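Local coordinates for protein 2-keto acid:ferredoxin oxidoreductase subunit alpha (Pyrococcus furiosus, PDB 4WBX) that probably serves as the alpha subunit of an enzyme that oxidises 2-oxoglutarate with coenzyme A to succinyl-CoA and carbon dioxide, reducing ferredoxin, at residues V117-Q122 and V181-D186; D138-I143 and L353-H358; S151-S156 and I328-F333. All coordinates share one frame; numbering follows the deposited sequence.

Interaction 1. Residues V117-Q122 and V181-D186; sequences VIVDVQ and VILLTD
Residues Val117 to Gln122 and Val181 to Asp186 run as neighbouring parallel strands, their axes 4.2 Å apart and inclined by 22°. In the parallel hydrogen-bond pattern Ile118 gives its N to Val181 O (2.8 Å) and takes Leu183 N on its own O (2.8 Å). At the C-terminal end one carbonyl is gripped twice: Thr185 O accepts Gln122 N at 2.7 Å and Gln122 NE2 at 3.0 Å, the two donors reaching it from opposite faces of its plane. The second bond is almost straight, 175° at the hydrogen, and lies in the amide plane of Gln122. Glutamine suits this place because its other end, OE1, accepts from Asp138 N, which fixes the amide's rotation. Leu184 CD1 lies over one face of that amide, 3.4 Å from Gln122 NE2. On the other face of the sheet Val119 and Leu183 lie side by side, CG2 to CD2 4.0 Å. This is the parallel part of the mixed central sheet of a thiamine diphosphate-binding type domain: helix 160-176 packs on Val117, Val181 and Leu183, Phe99 of helix 97-101 touches Ile118 and Ile182, and strands 90-94 and 153-155 continue the sheet.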
loop_
_atom_site.group_PDB
_atom_site.type_symbol
_atom_site.label_atom_id
_atom_site.label_comp_id
_atom_site.label_asym_id
_atom_site.label_seq_id
_atom_site.Cartn_x
_atom_site.Cartn_y
_atom_site.Cartn_z
ATOM N N VAL A 117 16.802 -11.665 -2.957
ATOM C CA VAL A 117 17.620 -10.698 -3.675
ATOM C C VAL A 117 16.759 -9.565 -4.258
ATOM O O VAL A 117 15.714 -9.813 -4.844
ATOM C CB VAL A 117 18.403 -11.382 -4.809
ATOM C CG1 VAL A 117 19.127 -10.358 -5.659
ATOM C CG2 VAL A 117 19.357 -12.460 -4.253
ATOM N N ILE A 118 17.209 -8.329 -4.111
ATOM C CA ILE A 118 16.492 -7.185 -4.648
ATOM C C ILE A 118 17.386 -6.414 -5.613
ATOM O O ILE A 118 18.543 -6.129 -5.292
ATOM C CB ILE A 118 16.032 -6.244 -3.525
ATOM C CG1 ILE A 118 15.031 -6.963 -2.638
ATOM C CG2 ILE A 118 15.409 -4.953 -4.091
ATOM C CD1 ILE A 118 15.257 -6.737 -1.209
ATOM N N VAL A 119 16.871 -6.092 -6.800
ATOM C CA VAL A 119 17.604 -5.254 -7.707
ATOM C C VAL A 119 17.001 -3.862 -7.729
ATOM O O VAL A 119 15.844 -3.682 -8.101
ATOM C CB VAL A 119 17.618 -5.827 -9.130
ATOM C CG1 VAL A 119 18.325 -4.869 -10.078
ATOM C CG2 VAL A 119 18.303 -7.154 -9.142
ATOM N N ASP A 120 17.781 -2.868 -7.327
ATOM C CA ASP A 120 17.349 -1.478 -7.476
ATOM C C ASP A 120 18.070 -0.888 -8.683
ATOM O O ASP A 120 19.276 -0.657 -8.660
ATOM C CB ASP A 120 17.633 -0.657 -6.211
ATOM C CG ASP A 120 17.285 0.823 -6.381
ATOM O OD1 ASP A 120 16.411 1.144 -7.198
ATOM O OD2 ASP A 120 17.886 1.677 -5.698
ATOM N N VAL A 121 17.328 -0.669 -9.753
ATOM C CA VAL A 121 17.910 -0.106 -10.945
ATOM C C VAL A 121 17.771 1.406 -10.910
ATOM O O VAL A 121 16.702 1.940 -11.207
ATOM C CB VAL A 121 17.249 -0.649 -12.202
ATOM C CG1 VAL A 121 18.089 -0.267 -13.393
ATOM C CG2 VAL A 121 17.115 -2.152 -12.123
ATOM N N GLN A 122 18.852 2.090 -10.553
ATOM C CA GLN A 122 18.823 3.538 -10.345
ATOM C C GLN A 122 18.542 4.339 -11.618
ATOM O O GLN A 122 18.836 3.886 -12.720
ATOM C CB GLN A 122 20.140 3.984 -9.732
ATOM C CG GLN A 122 20.117 3.989 -8.231
ATOM C CD GLN A 122 21.503 3.980 -7.610
ATOM O OE1 GLN A 122 21.795 4.782 -6.720
ATOM N NE2 GLN A 122 22.356 3.048 -8.053
ATOM N N VAL A 181 19.774 -9.486 -0.119
ATOM C CA VAL A 181 20.899 -8.801 -0.733
ATOM C C VAL A 181 20.398 -7.810 -1.743
ATOM O O VAL A 181 19.534 -8.127 -2.537
ATOM C CB VAL A 181 21.871 -9.768 -1.410
ATOM C CG1 VAL A 181 23.058 -8.988 -1.959
ATOM C CG2 VAL A 181 22.347 -10.816 -0.400
ATOM N N ILE A 182 20.939 -6.603 -1.711
ATOM C CA ILE A 182 20.583 -5.617 -2.715
ATOM C C ILE A 182 21.650 -5.440 -3.790
ATOM O O ILE A 182 22.799 -5.092 -3.501
ATOM C CB ILE A 182 20.330 -4.278 -2.077
ATOM C CG1 ILE A 182 19.223 -4.436 -1.039
ATOM C CG2 ILE A 182 19.974 -3.240 -3.159
ATOM C CD1 ILE A 182 18.703 -3.099 -0.539
ATOM N N LEU A 183 21.261 -5.677 -5.036
ATOM C CA LEU A 183 22.139 -5.426 -6.162
ATOM C C LEU A 183 21.833 -4.036 -6.632
ATOM O O LEU A 183 20.809 -3.805 -7.263
ATOM C CB LEU A 183 21.909 -6.432 -7.273
ATOM C CG LEU A 183 22.735 -6.258 -8.539
ATOM C CD1 LEU A 183 24.185 -6.493 -8.226
ATOM C CD2 LEU A 183 22.248 -7.226 -9.589
ATOM N N LEU A 184 22.693 -3.093 -6.303
ATOM C CA LEU A 184 22.386 -1.706 -6.597
ATOM C C LEU A 184 23.014 -1.258 -7.942
ATOM O O LEU A 184 24.228 -1.042 -8.052
ATOM C CB LEU A 184 22.866 -0.834 -5.438
ATOM C CG LEU A 184 22.593 0.646 -5.637
ATOM C CD1 LEU A 184 21.095 0.889 -5.797
ATOM C CD2 LEU A 184 23.177 1.435 -4.482
ATOM N N THR A 185 22.191 -1.123 -8.973
ATOM C CA THR A 185 22.724 -0.797 -10.281
ATOM C C THR A 185 22.053 0.452 -10.869
ATOM O O THR A 185 21.340 1.172 -10.159
ATOM C CB THR A 185 22.578 -1.993 -11.252
ATOM O OG1 THR A 185 23.432 -1.800 -12.389
ATOM C CG2 THR A 185 21.137 -2.149 -11.719
ATOM N N ASP A 186 22.301 0.712 -12.157
ATOM C CA ASP A 186 21.802 1.910 -12.828
ATOM C C ASP A 186 21.314 1.562 -14.219
ATOM O O ASP A 186 21.613 0.488 -14.721
ATOM C CB ASP A 186 22.884 2.992 -12.907
ATOM C CG ASP A 186 24.114 2.530 -13.660
ATOM O OD1 ASP A 186 24.114 2.631 -14.900
ATOM O OD2 ASP A 186 25.084 2.066 -13.024
#

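Interaction 2. Residues D138-I143 and L353-H358; sequences DIMQAI and LGQLYH
Gln355 reaches with an extended chain across to the first turn of helix 139-144, where its OE1 meets two backbone N-H groups. Both bonds are weak: Ile139 N lies 2.9 Å from Gln355 OE1 but its hydrogen points off line, at 129°, whereas Met140 N is farther from the same oxygen, at 3.4 Å, and better aimed. With CG set anti to its carbonyl carbon (chi1 -58°) and the rest of the chain straight (chi2 177°), the glutamine carries its amide to the helix start, where N-H groups lack partners from a preceding turn. The amide crosses the Ile139 side chain, whose CB sits 3.2 Å from Gln355 OE1. Met140 slides past Gln355 in the opposite direction, its CG 3.7 Å from Gln355 CB. The starts of two helices meet here: Gln355 is at the N-cap position of helix 356-363 and Asp138 at that of helix 139-144, though the aspartate side chain makes no capping bond. The contact joins the thiamine diphosphate-binding family region to the core domain II region. The other end of the amide, NE2, gives a weak bond to Gly137 O, while Asp138 OD1 bonds to His147 of the second subunit. Apolar packing accompanies these weak bonds: Ile139 CD1 lies against Leu356 CB at 4.2 Å, the ethyl arm of the isoleucine reaching across a buried seam. Trp144 of the second subunit packs on Met140.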
loop_
_atom_site.group_PDB
_atom_site.type_symbol
_atom_site.label_atom_id
_atom_site.label_comp_id
_atom_site.label_asym_id
_atom_site.label_seq_id
_atom_site.Cartn_x
_atom_site.Cartn_y
_atom_site.Cartn_z
ATOM N N ASP A 138 20.479 6.446 -4.852
ATOM C CA ASP A 138 19.907 5.516 -3.882
ATOM C C ASP A 138 20.995 4.775 -3.133
ATOM O O ASP A 138 20.741 3.678 -2.623
ATOM C CB ASP A 138 18.985 4.465 -4.534
ATOM C CG ASP A 138 17.769 5.069 -5.233
ATOM O OD1 ASP A 138 17.484 6.278 -5.059
ATOM O OD2 ASP A 138 17.072 4.311 -5.945
ATOM N N ILE A 139 22.197 5.336 -3.054
ATOM C CA ILE A 139 23.254 4.650 -2.311
ATOM C C ILE A 139 22.965 4.620 -0.807
ATOM O O ILE A 139 23.060 3.567 -0.164
ATOM C CB ILE A 139 24.639 5.285 -2.519
ATOM C CG1 ILE A 139 24.974 5.346 -4.012
ATOM C CG2 ILE A 139 25.698 4.498 -1.723
ATOM C CD1 ILE A 139 26.042 6.363 -4.342
ATOM N N MET A 140 22.609 5.770 -0.244
ATOM C CA MET A 140 22.303 5.819 1.179
ATOM C C MET A 140 20.999 5.074 1.503
ATOM O O MET A 140 20.925 4.321 2.487
ATOM C CB MET A 140 22.228 7.273 1.665
ATOM C CG MET A 140 23.592 8.000 1.655
ATOM S SD MET A 140 24.890 7.078 2.525
ATOM C CE MET A 140 25.003 8.011 4.036
ATOM N N GLN A 141 19.980 5.262 0.674
ATOM C CA GLN A 141 18.713 4.608 0.941
ATOM C C GLN A 141 18.890 3.105 0.898
ATOM O O GLN A 141 18.229 2.379 1.629
ATOM C CB GLN A 141 17.641 5.050 -0.049
ATOM C CG GLN A 141 16.295 4.388 0.170
ATOM C CD GLN A 141 15.276 4.751 -0.902
ATOM O OE1 GLN A 141 14.129 5.108 -0.599
ATOM N NE2 GLN A 141 15.686 4.640 -2.163
ATOM N N ALA A 142 19.806 2.625 0.073
ATOM C CA ALA A 142 20.054 1.189 0.053
ATOM C C ALA A 142 20.575 0.717 1.413
ATOM O O ALA A 142 20.251 -0.383 1.858
ATOM C CB ALA A 142 21.040 0.820 -1.069
ATOM N N ILE A 143 21.376 1.553 2.073
ATOM C CA ILE A 143 22.008 1.194 3.351
ATOM C C ILE A 143 21.081 1.379 4.554
ATOM O O ILE A 143 20.969 0.505 5.421
ATOM C CB ILE A 143 23.281 2.036 3.597
ATOM C CG1 ILE A 143 24.448 1.527 2.770
ATOM C CG2 ILE A 143 23.702 1.994 5.055
ATOM C CD1 ILE A 143 25.490 2.598 2.555
ATOM N N LEU A 353 24.377 14.105 -5.009
ATOM C CA LEU A 353 24.957 15.289 -4.376
ATOM C C LEU A 353 25.802 14.928 -3.183
ATOM O O LEU A 353 26.057 15.765 -2.333
ATOM C CB LEU A 353 23.883 16.293 -3.972
ATOM C CG LEU A 353 23.250 16.921 -5.218
ATOM C CD1 LEU A 353 22.149 17.941 -4.917
ATOM C CD2 LEU A 353 24.332 17.554 -6.054
ATOM N N GLY A 354 26.258 13.687 -3.134
ATOM C CA GLY A 354 27.183 13.265 -2.102
ATOM C C GLY A 354 26.575 12.185 -1.238
ATOM O O GLY A 354 25.694 12.459 -0.422
ATOM N N GLN A 355 27.033 10.952 -1.420
ATOM C CA GLN A 355 26.522 9.828 -0.660
ATOM C C GLN A 355 27.663 8.872 -0.464
ATOM O O GLN A 355 28.017 8.543 0.658
ATOM C CB GLN A 355 25.351 9.127 -1.380
ATOM C CG GLN A 355 24.153 10.025 -1.680
ATOM C CD GLN A 355 23.040 9.326 -2.446
ATOM O OE1 GLN A 355 23.038 8.097 -2.616
ATOM N NE2 GLN A 355 22.081 10.117 -2.916
ATOM N N LEU A 356 28.227 8.406 -1.575
ATOM C CA LEU A 356 29.458 7.638 -1.524
ATOM C C LEU A 356 30.531 8.500 -0.853
ATOM O O LEU A 356 31.310 8.016 -0.034
ATOM C CB LEU A 356 29.898 7.212 -2.925
ATOM C CG LEU A 356 31.211 6.440 -2.903
ATOM C CD1 LEU A 356 31.135 5.340 -1.831
ATOM C CD2 LEU A 356 31.536 5.877 -4.288
ATOM N N TYR A 357 30.524 9.788 -1.195
ATOM C CA TYR A 357 31.398 10.788 -0.588
ATOM C C TYR A 357 31.487 10.727 0.926
ATOM O O TYR A 357 32.589 10.774 1.485
ATOM C CB TYR A 357 30.945 12.196 -0.984
ATOM C CG TYR A 357 31.475 13.259 -0.053
ATOM C CD1 TYR A 357 32.755 13.790 -0.226
ATOM C CD2 TYR A 357 30.707 13.732 1.008
ATOM C CE1 TYR A 357 33.250 14.763 0.637
ATOM C CE2 TYR A 357 31.194 14.698 1.875
ATOM C CZ TYR A 357 32.460 15.211 1.682
ATOM O OH TYR A 357 32.931 16.174 2.541
ATOM N N HIS A 358 30.330 10.662 1.582
ATOM C CA HIS A 358 30.265 10.690 3.040
ATOM C C HIS A 358 30.971 9.498 3.645
ATOM O O HIS A 358 31.675 9.641 4.630
ATOM C CB HIS A 358 28.817 10.721 3.536
ATOM C CG HIS A 358 28.094 11.997 3.238
ATOM N ND1 HIS A 358 28.007 13.031 4.145
ATOM C CD2 HIS A 358 27.405 12.400 2.143
ATOM C CE1 HIS A 358 27.309 14.020 3.614
ATOM N NE2 HIS A 358 26.930 13.663 2.399
#

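Interaction 3. Residues S151-S156 and I328-F333; sequences SLIVLS and IWPFDF
The indole of Trp329 meets Leu152 with its edge: Leu152 O lies in the ring plane, 3.0 Å from Trp329 CD1, and Ser151 OG sits near the same plane by Trp329 NE1, too far for a hydrogen bond at 3.7 Å. One face of the ring has Phe331 N above it, offset toward the rim. The ring of Trp144 of the same chain also meets this indole, with the planes at about 60°. The backbones form a classic beta bulge, in which Ile328 and Trp329 both face Val154 in an antiparallel pairing of strands 153-155 and 324-329. Val154 N donates to Trp329 O at 2.8 Å; Val154 O takes Ile328 N at 2.7 Å and, weakly, Trp329 N. The bulge brings two side chains onto one valine, so a compact, beta-branched residue fits there: Val154 CG1 touches Ile328 CB at 3.6 Å, and Val154 CG2 approaches Trp329 CB. With CG opposite the backbone N (chi1 -163°), the broad flat ring of the tryptophan suits its place by reaching from Leu152 O to Ile143 of helix 139-144, which packs on it. Replacing Trp329 with an alanine would probably leave a gap between Leu152 O and Ile143. A cis peptide bond precedes Pro330, where the chain leaves the sheet, and Pro330 CD rests 4.2 Å from Ile153 CG1.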
loop_
_atom_site.group_PDB
_atom_site.type_symbol
_atom_site.label_atom_id
_atom_site.label_comp_id
_atom_site.label_asym_id
_atom_site.label_seq_id
_atom_site.Cartn_x
_atom_site.Cartn_y
_atom_site.Cartn_z
ATOM N N SER A 151 21.444 -5.025 9.355
ATOM C CA SER A 151 22.571 -5.050 8.447
ATOM C C SER A 151 22.172 -5.890 7.244
ATOM O O SER A 151 21.561 -6.963 7.370
ATOM C CB SER A 151 23.829 -5.597 9.129
ATOM O OG SER A 151 25.002 -5.130 8.473
ATOM N N LEU A 152 22.470 -5.371 6.072
ATOM C CA LEU A 152 22.261 -6.135 4.860
ATOM C C LEU A 152 23.397 -5.809 3.908
ATOM O O LEU A 152 24.175 -4.882 4.140
ATOM C CB LEU A 152 20.882 -5.845 4.223
ATOM C CG LEU A 152 20.433 -4.394 3.971
ATOM C CD1 LEU A 152 21.235 -3.742 2.871
ATOM C CD2 LEU A 152 18.958 -4.322 3.635
ATOM N N ILE A 153 23.450 -6.559 2.821
ATOM C CA ILE A 153 24.519 -6.440 1.855
ATOM C C ILE A 153 24.067 -5.669 0.619
ATOM O O ILE A 153 22.927 -5.791 0.171
ATOM C CB ILE A 153 25.017 -7.831 1.492
ATOM C CG1 ILE A 153 25.341 -8.581 2.795
ATOM C CG2 ILE A 153 26.211 -7.741 0.562
ATOM C CD1 ILE A 153 25.511 -10.049 2.626
ATOM N N VAL A 154 24.961 -4.845 0.099
ATOM C CA VAL A 154 24.703 -4.045 -1.090
ATOM C C VAL A 154 25.895 -4.115 -2.063
ATOM O O VAL A 154 27.032 -3.814 -1.694
ATOM C CB VAL A 154 24.443 -2.588 -0.717
ATOM C CG1 VAL A 154 24.203 -1.732 -1.961
ATOM C CG2 VAL A 154 23.295 -2.509 0.256
ATOM N N LEU A 155 25.622 -4.518 -3.300
ATOM C CA LEU A 155 26.655 -4.713 -4.310
ATOM C C LEU A 155 26.414 -3.798 -5.479
ATOM O O LEU A 155 25.265 -3.499 -5.827
ATOM C CB LEU A 155 26.682 -6.160 -4.782
ATOM C CG LEU A 155 26.801 -7.143 -3.610
ATOM C CD1 LEU A 155 26.880 -8.583 -4.074
ATOM C CD2 LEU A 155 27.980 -6.818 -2.720
ATOM N N SER A 156 27.507 -3.350 -6.087
ATOM C CA SER A 156 27.421 -2.382 -7.163
ATOM C C SER A 156 28.223 -2.814 -8.383
ATOM O O SER A 156 29.447 -2.816 -8.353
ATOM C CB SER A 156 27.907 -1.026 -6.674
ATOM O OG SER A 156 27.722 -0.057 -7.685
ATOM N N ILE A 328 29.129 -2.115 -1.494
ATOM C CA ILE A 328 28.762 -0.844 -0.868
ATOM C C ILE A 328 28.547 -0.994 0.641
ATOM O O ILE A 328 28.953 -0.120 1.427
ATOM C CB ILE A 328 27.485 -0.264 -1.488
ATOM C CG1 ILE A 328 27.715 0.121 -2.959
ATOM C CG2 ILE A 328 26.967 0.916 -0.650
ATOM C CD1 ILE A 328 28.524 1.391 -3.171
ATOM N N TRP A 329 27.924 -2.101 1.045
ATOM C CA TRP A 329 27.678 -2.370 2.458
ATOM C C TRP A 329 27.651 -3.874 2.689
ATOM O O TRP A 329 27.121 -4.611 1.869
ATOM C CB TRP A 329 26.362 -1.729 2.899
ATOM C CG TRP A 329 26.243 -1.600 4.365
ATOM C CD1 TRP A 329 25.696 -2.508 5.232
ATOM C CD2 TRP A 329 26.682 -0.489 5.164
ATOM N NE1 TRP A 329 25.781 -2.028 6.526
ATOM C CE2 TRP A 329 26.374 -0.793 6.506
ATOM C CE3 TRP A 329 27.305 0.732 4.871
ATOM C CZ2 TRP A 329 26.681 0.074 7.554
ATOM C CZ3 TRP A 329 27.604 1.595 5.919
ATOM C CH2 TRP A 329 27.292 1.259 7.244
ATOM N N PRO A 330 28.237 -4.354 3.787
ATOM C CA PRO A 330 28.992 -3.706 4.863
ATOM C C PRO A 330 30.220 -3.011 4.320
ATOM O O PRO A 330 30.767 -3.515 3.355
ATOM C CB PRO A 330 29.381 -4.875 5.767
ATOM C CG PRO A 330 29.390 -6.045 4.877
ATOM C CD PRO A 330 28.269 -5.817 3.917
ATOM N N PHE A 331 30.624 -1.884 4.901
ATOM C CA PHE A 331 31.648 -1.046 4.284
ATOM C C PHE A 331 32.977 -1.064 5.019
ATOM O O PHE A 331 33.015 -0.829 6.219
ATOM C CB PHE A 331 31.171 0.392 4.193
ATOM C CG PHE A 331 32.016 1.233 3.293
ATOM C CD1 PHE A 331 31.869 1.150 1.904
ATOM C CD2 PHE A 331 32.964 2.088 3.814
ATOM C CE1 PHE A 331 32.650 1.917 1.054
ATOM C CE2 PHE A 331 33.754 2.858 2.973
ATOM C CZ PHE A 331 33.593 2.771 1.585
ATOM N N ASP A 332 34.071 -1.329 4.306
ATOM C CA ASP A 332 35.401 -1.368 4.932
ATOM C C ASP A 332 35.980 0.025 5.159
ATOM O O ASP A 332 36.623 0.599 4.275
ATOM C CB ASP A 332 36.378 -2.182 4.093
ATOM C CG ASP A 332 37.589 -2.613 4.889
ATOM O OD1 ASP A 332 37.519 -2.566 6.138
ATOM O OD2 ASP A 332 38.597 -3.010 4.265
ATOM N N PHE A 333 35.749 0.561 6.352
ATOM C CA PHE A 333 36.145 1.930 6.652
ATOM C C PHE A 333 37.673 2.047 6.769
ATOM O O PHE A 333 38.277 2.978 6.219
ATOM C CB PHE A 333 35.442 2.417 7.932
ATOM C CG PHE A 333 33.991 2.823 7.722
ATOM C CD1 PHE A 333 33.668 4.103 7.266
ATOM C CD2 PHE A 333 32.952 1.932 7.982
ATOM C CE1 PHE A 333 32.337 4.488 7.075
ATOM C CE2 PHE A 333 31.617 2.310 7.788
ATOM C CZ PHE A 333 31.315 3.591 7.334
#

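The three contacts lie close together, with centres 11 to 14 Å apart. Interactions 1 and 3 belong to one mixed sheet, in which strands 116-122, 180-186, 153-155 and 324-329 lie in that order; strand 180-186 is bonded on one side within interaction 1 and on the other to strand 153-155. Helix 139-144 of interaction 2 packs on this sheet, Ile139 and Ile143 touching Ile328, while Leu184 CD2 packs on Asp138 O. Along the chain the order is 117-122, 138-143, 151-156, 181-186, 328-333, 353-358, and interactions 2 and 3 each pair a piece of the thiamine diphosphate-binding family region with one of core domain II, uniting the two regions.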